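Long-range contacts in conserved Archaeal protein (Sulfolobus acidocaldarius, PDB 4OPC), which reduces the double bonds of the geranylgeranyl chains of archaeal membrane lipids with a bound FAD, yielding saturated phytanyl chains: residues A[9-14]-A[153-158]; A[14-19]-A[304-309]; A[310-315]-A[331-336]. One frame throughout, in Å; residues are numbered along the deposited sequence. Where two conformers were deposited one is given.

Overall arrangement
Contact 1 (9-14 with 153-158) joins two neighbouring parallel strands at the centre of the six-stranded FAD-binding sheet. Contact 2 (14-19 with 304-309) begins where strand 9-12 leaves off: it shares Gly14, and its helix 16-25 packs on helix 302-322. Their centres lie about 10 Å apart, they touch at Ala157 and Gly18, their segments alternate along the chain, and both meet the cofactor. Contact 3 (310-315 with 331-336) follows in sequence, on the next residues of helix 302-322, its centre about 13 Å from that of contact 2 and about 14 Å from that of contact 1. Helix 302-322 thus connects the dinucleotide site to helix 332-357, which carries the lipid-binding residue Tyr341.

Contact 1 of 3, residues A[9-14]-A[153-158]; sequences VLIIGG and VVVEAT. With FDA (dihydroflavine-adenine dinucleotide), chain B.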
# COMPACT_ATOMS: atom_id res chain seq x y z
N VAL A 9 20.45 -8.58 -11.13
CA VAL A 9 19.37 -8.28 -10.19
C VAL A 9 18.44 -9.48 -10.11
O VAL A 9 18.10 -10.09 -11.14
CB VAL A 9 18.54 -7.05 -10.67
CG1 VAL A 9 17.41 -6.75 -9.71
CG2 VAL A 9 19.45 -5.84 -10.83
N LEU A 10 18.02 -9.83 -8.89
CA LEU A 10 16.97 -10.82 -8.66
C LEU A 10 15.78 -10.13 -8.00
O LEU A 10 15.92 -9.53 -6.93
CB LEU A 10 17.48 -11.94 -7.76
CG LEU A 10 16.43 -12.91 -7.22
CD1 LEU A 10 15.78 -13.72 -8.34
CD2 LEU A 10 17.07 -13.82 -6.19
N ILE A 11 14.61 -10.23 -8.64
CA ILE A 11 13.38 -9.64 -8.09
C ILE A 11 12.54 -10.78 -7.57
O ILE A 11 12.24 -11.73 -8.31
CB ILE A 11 12.60 -8.84 -9.15
CG1 ILE A 11 13.50 -7.75 -9.75
CG2 ILE A 11 11.33 -8.23 -8.54
CD1 ILE A 11 12.95 -7.13 -11.04
N ILE A 12 12.18 -10.70 -6.29
CA ILE A 12 11.41 -11.76 -5.65
C ILE A 12 10.00 -11.27 -5.43
O ILE A 12 9.74 -10.44 -4.54
CB ILE A 12 12.03 -12.20 -4.32
CG1 ILE A 12 13.51 -12.56 -4.50
CG2 ILE A 12 11.25 -13.37 -3.75
CD1 ILE A 12 14.20 -12.89 -3.19
N GLY A 13 9.10 -11.76 -6.27
CA GLY A 13 7.70 -11.36 -6.26
C GLY A 13 7.36 -10.56 -7.50
O GLY A 13 8.12 -9.67 -7.91
N GLY A 14 6.22 -10.87 -8.10
CA GLY A 14 5.82 -10.25 -9.35
C GLY A 14 4.47 -9.57 -9.32
O GLY A 14 3.81 -9.52 -10.35
N VAL A 153 22.01 -7.15 -6.41
CA VAL A 153 20.92 -6.62 -5.61
C VAL A 153 19.72 -7.55 -5.71
O VAL A 153 19.36 -8.01 -6.80
CB VAL A 153 20.48 -5.20 -6.08
CG1 VAL A 153 19.47 -4.59 -5.10
CG2 VAL A 153 21.66 -4.27 -6.23
N VAL A 154 19.11 -7.83 -4.57
CA VAL A 154 17.82 -8.50 -4.50
C VAL A 154 16.77 -7.42 -4.28
O VAL A 154 16.93 -6.54 -3.42
CB VAL A 154 17.76 -9.51 -3.33
CG1 VAL A 154 16.33 -9.95 -3.07
CG2 VAL A 154 18.63 -10.73 -3.62
N VAL A 155 15.70 -7.46 -5.07
CA VAL A 155 14.55 -6.61 -4.84
C VAL A 155 13.51 -7.48 -4.16
O VAL A 155 13.01 -8.45 -4.75
CB VAL A 155 13.99 -6.04 -6.17
CG1 VAL A 155 12.71 -5.28 -5.91
CG2 VAL A 155 15.03 -5.14 -6.82
N GLU A 156 13.23 -7.19 -2.89
CA GLU A 156 12.30 -7.96 -2.09
C GLU A 156 10.91 -7.37 -2.28
O GLU A 156 10.60 -6.29 -1.77
CB GLU A 156 12.72 -7.90 -0.61
CG GLU A 156 12.56 -9.22 0.16
CD GLU A 156 11.16 -9.45 0.72
OE1 GLU A 156 10.20 -8.86 0.21
OE2 GLU A 156 11.02 -10.27 1.65
N ALA A 157 10.08 -8.08 -3.03
CA ALA A 157 8.77 -7.61 -3.41
C ALA A 157 7.73 -8.69 -3.09
O ALA A 157 6.81 -8.94 -3.87
CB ALA A 157 8.75 -7.27 -4.90
N THR A 158 7.89 -9.31 -1.92
CA THR A 158 7.10 -10.49 -1.56
C THR A 158 5.74 -10.18 -0.94
O THR A 158 5.03 -11.07 -0.47
CB THR A 158 7.88 -11.40 -0.59
OG1 THR A 158 8.12 -10.69 0.64
CG2 THR A 158 9.21 -11.88 -1.19
PA FDA B . 1.54 -8.65 -3.73
O1A FDA B . 1.12 -9.37 -2.51
O2A FDA B . 0.46 -8.24 -4.72
O5B FDA B . 2.60 -9.53 -4.51
C5B FDA B . 3.61 -10.27 -3.80
C4B FDA B . 4.04 -11.41 -4.69
O4B FDA B . 5.19 -12.06 -4.10
C3B FDA B . 2.98 -12.50 -4.90
O3B FDA B . 2.67 -12.64 -6.29
C2B FDA B . 3.60 -13.75 -4.25
O2B FDA B . 3.26 -14.94 -4.93
C1B FDA B . 5.09 -13.45 -4.35
N9A FDA B . 5.96 -14.09 -3.38
C8A FDA B . 5.91 -13.98 -2.01
N7A FDA B . 6.88 -14.60 -1.39
C5A FDA B . 7.63 -15.16 -2.42
C6A FDA B . 8.82 -15.91 -2.42
N6A FDA B . 9.53 -16.19 -1.33
N1A FDA B . 9.33 -16.26 -3.62
C2A FDA B . 8.65 -15.94 -4.73
N3A FDA B . 7.54 -15.21 -4.85
C4A FDA B . 7.09 -14.82 -3.65
N1 FDA B . -4.65 -1.02 -3.15
C2 FDA B . -5.06 -0.15 -4.13
O2 FDA B . -4.27 0.58 -4.71
N3 FDA B . -6.39 -0.17 -4.46
C4 FDA B . -7.40 -0.88 -3.83
O4 FDA B . -8.52 -0.90 -4.32
C4X FDA B . -6.93 -1.71 -2.79
N5 FDA B . -7.82 -2.49 -2.12
C5X FDA B . -7.38 -3.54 -1.35
C6 FDA B . -8.26 -4.51 -0.89
C7 FDA B . -7.83 -5.62 -0.18
C7M FDA B . -8.82 -6.70 0.17
C8 FDA B . -6.47 -5.76 0.12
C8M FDA B . -5.96 -6.99 0.82
C9 FDA B . -5.57 -4.78 -0.32
C9A FDA B . -6.01 -3.69 -1.06
N10 FDA B . -5.12 -2.70 -1.56
C10 FDA B . -5.57 -1.80 -2.51
C1' FDA B . -3.66 -2.80 -1.35
C2' FDA B . -2.97 -3.42 -2.57
O2' FDA B . -3.69 -4.57 -3.03
C3' FDA B . -1.54 -3.85 -2.23
O3' FDA B . -0.91 -2.77 -1.55
C4' FDA B . -0.65 -4.19 -3.43
O4' FDA B . -1.30 -5.08 -4.33
C5' FDA B . 0.67 -4.77 -2.98
O5' FDA B . 1.44 -5.18 -4.13
P FDA B . 2.80 -5.99 -3.92
O1P FDA B . 3.35 -6.23 -5.26
O2P FDA B . 3.70 -5.31 -2.89
O3P FDA B . 2.36 -7.36 -3.22
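Ile12 reaches across to Val154 and Thr158. Ile12 CB sits 3.9 Å from Val155 O; CG1, placed beside the backbone N by chi1 of -53°, leads to CD1, which meets Val154 CG1 at 3.6 Å. The other branch, Ile12 CG2, lies 3.6 Å from Thr158 CG2, the side chains running alongside, and touches N1A of the adenine at 3.5 Å. Replaced by alanine, Ile12 would lose both branches, which would probably leave Val154 CG1, Thr158 CG2 and N1A of the adenine without their neighbour and open a gap beside the cofactor. Parallel pairing holds the strands: Leu10 and Ile12 each donate and accept, and the bond from Ile12 N to Val155 O is 2.9 Å long and almost straight (178°). On the opposite face Ile11 CG1 packs on Val155 CB; beta-branched residues suit these buried strands. Gly13 must lack a side chain, since a CB would strike Ala157 O, and its CA comes within 3.4 Å of the ribose O4B. Thr158 OG1 and N both grip Glu156 OE1 from one face of the carboxylate, which probably helps hold the turn next to the adenine. This is the central strand pair of a Rossmann-type dinucleotide-binding fold.

Contact 2 of 3, residues A[14-19]-A[304-309]; sequences GGFAGS and SAMISG. With FDA (dihydroflavine-adenine dinucleotide), chain B.
Ala17 and Ala305 meet methyl to methyl, CB to CB at 4.0 Å, and their small size lets the first turn of helix 16-25 settle close against helix 302-322. Ala305 CB also touches Phe16 CB. The tight packing continues to Met306, where a flat ring lies beside a flexible thioether chain, Phe16 CD2 to Met306 CG at 3.8 Å. An extended chi2 (-168°) carries Met306 SD out past the ring, 4.9 Å from the Phe16 centroid, in an oblique Met-aromatic contact. Phe57 and Leu60 of helix 54-60 also pack on Met306, while Lys302 makes a cation-pi contact with Phe16. The fit is looser at the other end, though still buried: Ala17 O is 4.2 Å from Gly309 CA, and Ala17 CB is 4.5 Å from Ser308 OG. Gly15, at the N-cap, leaves space for the cofactor, as a CB there would clash with O5B. Ser19 returns its hydroxyl to Gly15 O. The side chains that meet are apolar, and the polar work is done toward the cofactor: Ala17 N gives a 2.9 Å hydrogen bond to the phosphate oxygen O1P, and the positive end of the helix dipole would probably help to stabilise the diphosphate charge.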
# COMPACT_ATOMS: atom_id res chain seq x y z
N GLY A 14 6.22 -10.87 -8.10
CA GLY A 14 5.82 -10.25 -9.35
C GLY A 14 4.47 -9.57 -9.32
O GLY A 14 3.81 -9.52 -10.35
N GLY A 15 4.05 -9.06 -8.16
CA GLY A 15 2.85 -8.24 -8.07
C GLY A 15 3.11 -6.85 -8.61
O GLY A 15 4.06 -6.66 -9.36
N PHE A 16 2.30 -5.87 -8.24
CA PHE A 16 2.52 -4.53 -8.78
C PHE A 16 3.90 -4.00 -8.43
O PHE A 16 4.52 -3.30 -9.23
CB PHE A 16 1.44 -3.55 -8.30
CG PHE A 16 0.30 -3.37 -9.27
CD1 PHE A 16 -0.39 -4.48 -9.76
CD2 PHE A 16 -0.09 -2.11 -9.66
CE1 PHE A 16 -1.45 -4.31 -10.64
CE2 PHE A 16 -1.15 -1.94 -10.55
CZ PHE A 16 -1.84 -3.04 -11.03
N ALA A 17 4.40 -4.34 -7.24
CA ALA A 17 5.72 -3.83 -6.86
C ALA A 17 6.82 -4.47 -7.70
O ALA A 17 7.57 -3.77 -8.39
CB ALA A 17 5.97 -4.05 -5.37
N GLY A 18 6.92 -5.79 -7.68
CA GLY A 18 7.98 -6.47 -8.41
C GLY A 18 7.91 -6.26 -9.91
O GLY A 18 8.94 -6.09 -10.58
N SER A 19 6.69 -6.30 -10.45
CA SER A 19 6.53 -6.11 -11.88
C SER A 19 6.93 -4.70 -12.31
O SER A 19 7.50 -4.52 -13.39
CB SER A 19 5.11 -6.45 -12.35
OG SER A 19 4.16 -5.52 -11.85
N SER A 304 1.36 3.25 -4.85
CA SER A 304 2.59 3.43 -4.11
C SER A 304 3.55 2.24 -4.31
O SER A 304 4.77 2.42 -4.30
CB SER A 304 2.30 3.69 -2.63
OG SER A 304 1.38 2.72 -2.13
N ALA A 305 3.01 1.04 -4.54
CA ALA A 305 3.86 -0.09 -4.94
C ALA A 305 4.61 0.25 -6.21
O ALA A 305 5.82 0.01 -6.30
CB ALA A 305 3.02 -1.33 -5.17
N MET A 306 3.91 0.79 -7.20
CA MET A 306 4.56 1.21 -8.45
C MET A 306 5.60 2.31 -8.22
O MET A 306 6.68 2.27 -8.82
CB MET A 306 3.54 1.65 -9.49
CG MET A 306 2.63 0.50 -9.94
SD MET A 306 1.65 0.88 -11.40
CE MET A 306 0.55 2.01 -10.60
N ILE A 307 5.30 3.27 -7.36
CA ILE A 307 6.28 4.29 -7.02
C ILE A 307 7.52 3.62 -6.43
O ILE A 307 8.65 3.95 -6.79
CB ILE A 307 5.71 5.32 -6.03
CG1 ILE A 307 4.55 6.10 -6.68
CG2 ILE A 307 6.82 6.26 -5.57
CD1 ILE A 307 3.86 7.07 -5.72
N SER A 308 7.33 2.68 -5.52
CA SER A 308 8.48 2.02 -4.91
C SER A 308 9.31 1.23 -5.95
O SER A 308 10.53 1.21 -5.84
CB SER A 308 8.08 1.17 -3.69
OG SER A 308 7.35 -0.00 -4.05
N GLY A 309 8.66 0.64 -6.95
CA GLY A 309 9.40 -0.05 -8.00
C GLY A 309 10.21 0.92 -8.84
O GLY A 309 11.35 0.62 -9.23
PA FDA B . 1.54 -8.65 -3.73
O1A FDA B . 1.12 -9.37 -2.51
O2A FDA B . 0.46 -8.24 -4.72
O5B FDA B . 2.60 -9.53 -4.51
C5B FDA B . 3.61 -10.27 -3.80
C4B FDA B . 4.04 -11.41 -4.69
O4B FDA B . 5.19 -12.06 -4.10
C3B FDA B . 2.98 -12.50 -4.90
O3B FDA B . 2.67 -12.64 -6.29
C2B FDA B . 3.60 -13.75 -4.25
O2B FDA B . 3.26 -14.94 -4.93
C1B FDA B . 5.09 -13.45 -4.35
N9A FDA B . 5.96 -14.09 -3.38
C8A FDA B . 5.91 -13.98 -2.01
N7A FDA B . 6.88 -14.60 -1.39
C5A FDA B . 7.63 -15.16 -2.42
C6A FDA B . 8.82 -15.91 -2.42
N6A FDA B . 9.53 -16.19 -1.33
N1A FDA B . 9.33 -16.26 -3.62
C2A FDA B . 8.65 -15.94 -4.73
N3A FDA B . 7.54 -15.21 -4.85
C4A FDA B . 7.09 -14.82 -3.65
N1 FDA B . -4.65 -1.02 -3.15
C2 FDA B . -5.06 -0.15 -4.13
O2 FDA B . -4.27 0.58 -4.71
N3 FDA B . -6.39 -0.17 -4.46
C4 FDA B . -7.40 -0.88 -3.83
O4 FDA B . -8.52 -0.90 -4.32
C4X FDA B . -6.93 -1.71 -2.79
N5 FDA B . -7.82 -2.49 -2.12
C5X FDA B . -7.38 -3.54 -1.35
C6 FDA B . -8.26 -4.51 -0.89
C7 FDA B . -7.83 -5.62 -0.18
C7M FDA B . -8.82 -6.70 0.17
C8 FDA B . -6.47 -5.76 0.12
C8M FDA B . -5.96 -6.99 0.82
C9 FDA B . -5.57 -4.78 -0.32
C9A FDA B . -6.01 -3.69 -1.06
N10 FDA B . -5.12 -2.70 -1.56
C10 FDA B . -5.57 -1.80 -2.51
C1' FDA B . -3.66 -2.80 -1.35
C2' FDA B . -2.97 -3.42 -2.57
O2' FDA B . -3.69 -4.57 -3.03
C3' FDA B . -1.54 -3.85 -2.23
O3' FDA B . -0.91 -2.77 -1.55
C4' FDA B . -0.65 -4.19 -3.43
O4' FDA B . -1.30 -5.08 -4.33
C5' FDA B . 0.67 -4.77 -2.98
O5' FDA B . 1.44 -5.18 -4.13
P FDA B . 2.80 -5.99 -3.92
O1P FDA B . 3.35 -6.23 -5.26
O2P FDA B . 3.70 -5.31 -2.89
O3P FDA B . 2.36 -7.36 -3.22

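Contact 3 of 3, residues A[310-315]-A[331-336]; sequences YCAAKA and WDMNIC
Met333 lays its sulfur along helix 310-315, SD reaching 3.4 Å from Ala312 N and 3.8 Å from Cys311 CB. Its CG stands anti to the backbone N (chi1 169°), and a bend at chi2 turns the thioether over the Cys311-Ala312 backbone; a long, unbranched side chain suits such a shallow surface. Ala315 is small enough to let the helices approach, its CB resting 3.6 Å from Met333 N and also touching Met333 CB. One turn back from Ala315, Cys311 is covalently joined to Cys336, SG to SG at 2.1 Å, with chi3 -72°, left-handed and somewhat below the usual 90° magnitude. The two sulfurs arrive differently: that of Cys336 stands anti to its backbone N, that of Cys311 beside its own. Tyr310 flanks the bridge, its CE2 3.9 Å from Cys336 SG in an oblique sulfur-aromatic contact. Between the backbones, a water donates to Cys311 O at 2.9 Å and, more weakly, to Asp332 O, joining carbonyls that cannot bond to each other. Ile285 of strand 284-286 packs against Ala312, Ala315 and Met333. The short axes run at 142°, 8.4 Å apart: a roughly antiparallel helix pair stapled by an interhelical disulfide beside the FAD-binding sheet.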
# COMPACT_ATOMS: atom_id res chain seq x y z
N TYR A 310 9.62 2.07 -9.15
CA TYR A 310 10.31 3.16 -9.83
C TYR A 310 11.56 3.59 -9.05
O TYR A 310 12.64 3.72 -9.61
CB TYR A 310 9.34 4.32 -10.06
CG TYR A 310 9.97 5.66 -10.41
CD1 TYR A 310 10.21 6.01 -11.72
CD2 TYR A 310 10.29 6.57 -9.41
CE1 TYR A 310 10.78 7.23 -12.04
CE2 TYR A 310 10.86 7.79 -9.71
CZ TYR A 310 11.10 8.12 -11.03
OH TYR A 310 11.66 9.33 -11.35
N CYS A 311 11.40 3.81 -7.75
CA CYS A 311 12.54 4.27 -6.94
C CYS A 311 13.60 3.19 -6.83
O CYS A 311 14.79 3.49 -6.81
CB CYS A 311 12.08 4.69 -5.55
SG CYS A 311 11.14 6.26 -5.52
N ALA A 312 13.17 1.94 -6.75
CA ALA A 312 14.14 0.85 -6.70
C ALA A 312 14.96 0.78 -7.97
O ALA A 312 16.19 0.62 -7.92
CB ALA A 312 13.43 -0.48 -6.46
N ALA A 313 14.30 0.90 -9.11
CA ALA A 313 15.01 0.86 -10.38
C ALA A 313 16.03 1.99 -10.46
O ALA A 313 17.17 1.79 -10.90
CB ALA A 313 14.03 0.94 -11.53
N LYS A 314 15.62 3.19 -10.03
CA LYS A 314 16.53 4.33 -10.06
C LYS A 314 17.77 4.11 -9.19
O LYS A 314 18.90 4.40 -9.61
CB LYS A 314 15.81 5.59 -9.58
CG LYS A 314 15.08 6.35 -10.67
CD LYS A 314 14.49 7.64 -10.11
CE LYS A 314 15.53 8.45 -9.35
NZ LYS A 314 15.02 9.80 -8.98
N ALA A 315 17.56 3.59 -7.99
CA ALA A 315 18.64 3.35 -7.05
C ALA A 315 19.60 2.28 -7.57
O ALA A 315 20.82 2.39 -7.42
CB ALA A 315 18.08 2.96 -5.69
N TRP A 331 21.17 3.83 -1.03
CA TRP A 331 20.41 4.71 -0.13
C TRP A 331 19.45 5.65 -0.86
O TRP A 331 18.47 6.11 -0.27
CB TRP A 331 21.38 5.52 0.73
CG TRP A 331 20.80 5.97 2.04
CD1 TRP A 331 20.52 7.26 2.41
CD2 TRP A 331 20.44 5.14 3.15
NE1 TRP A 331 20.01 7.28 3.68
CE2 TRP A 331 19.95 5.99 4.16
CE3 TRP A 331 20.50 3.77 3.39
CZ2 TRP A 331 19.50 5.51 5.39
CZ3 TRP A 331 20.06 3.28 4.62
CH2 TRP A 331 19.56 4.15 5.60
N ASP A 332 19.72 5.92 -2.13
CA ASP A 332 18.83 6.77 -2.93
C ASP A 332 17.43 6.19 -3.01
O ASP A 332 16.47 6.91 -3.28
CB ASP A 332 19.38 6.96 -4.35
CG ASP A 332 20.46 8.02 -4.41
OD1 ASP A 332 20.60 8.79 -3.43
OD2 ASP A 332 21.15 8.09 -5.44
N MET A 333 17.31 4.89 -2.79
CA MET A 333 15.99 4.25 -2.72
C MET A 333 15.15 4.98 -1.68
O MET A 333 14.00 5.35 -1.93
CB MET A 333 16.11 2.78 -2.33
CG MET A 333 14.78 2.13 -1.98
SD MET A 333 13.68 2.05 -3.41
CE MET A 333 12.11 1.74 -2.63
N ASN A 334 15.74 5.19 -0.51
CA ASN A 334 15.04 5.85 0.59
C ASN A 334 14.75 7.30 0.27
O ASN A 334 13.64 7.77 0.48
CB ASN A 334 15.89 5.79 1.86
CG ASN A 334 15.95 4.41 2.45
OD1 ASN A 334 14.94 3.72 2.54
ND2 ASN A 334 17.13 4.00 2.88
N ILE A 335 15.75 8.01 -0.24
CA ILE A 335 15.57 9.42 -0.55
C ILE A 335 14.45 9.62 -1.57
O ILE A 335 13.54 10.45 -1.37
CB ILE A 335 16.86 10.04 -1.10
CG1 ILE A 335 18.04 9.81 -0.14
CG2 ILE A 335 16.65 11.52 -1.40
CD1 ILE A 335 17.78 10.27 1.27
N CYS A 336 14.50 8.85 -2.65
CA CYS A 336 13.48 8.91 -3.71
C CYS A 336 12.11 8.57 -3.15
O CYS A 336 11.15 9.33 -3.34
CB CYS A 336 13.85 7.94 -4.85
SG CYS A 336 12.58 7.64 -6.16
O HOH W 1 16.05 6.01 -6.07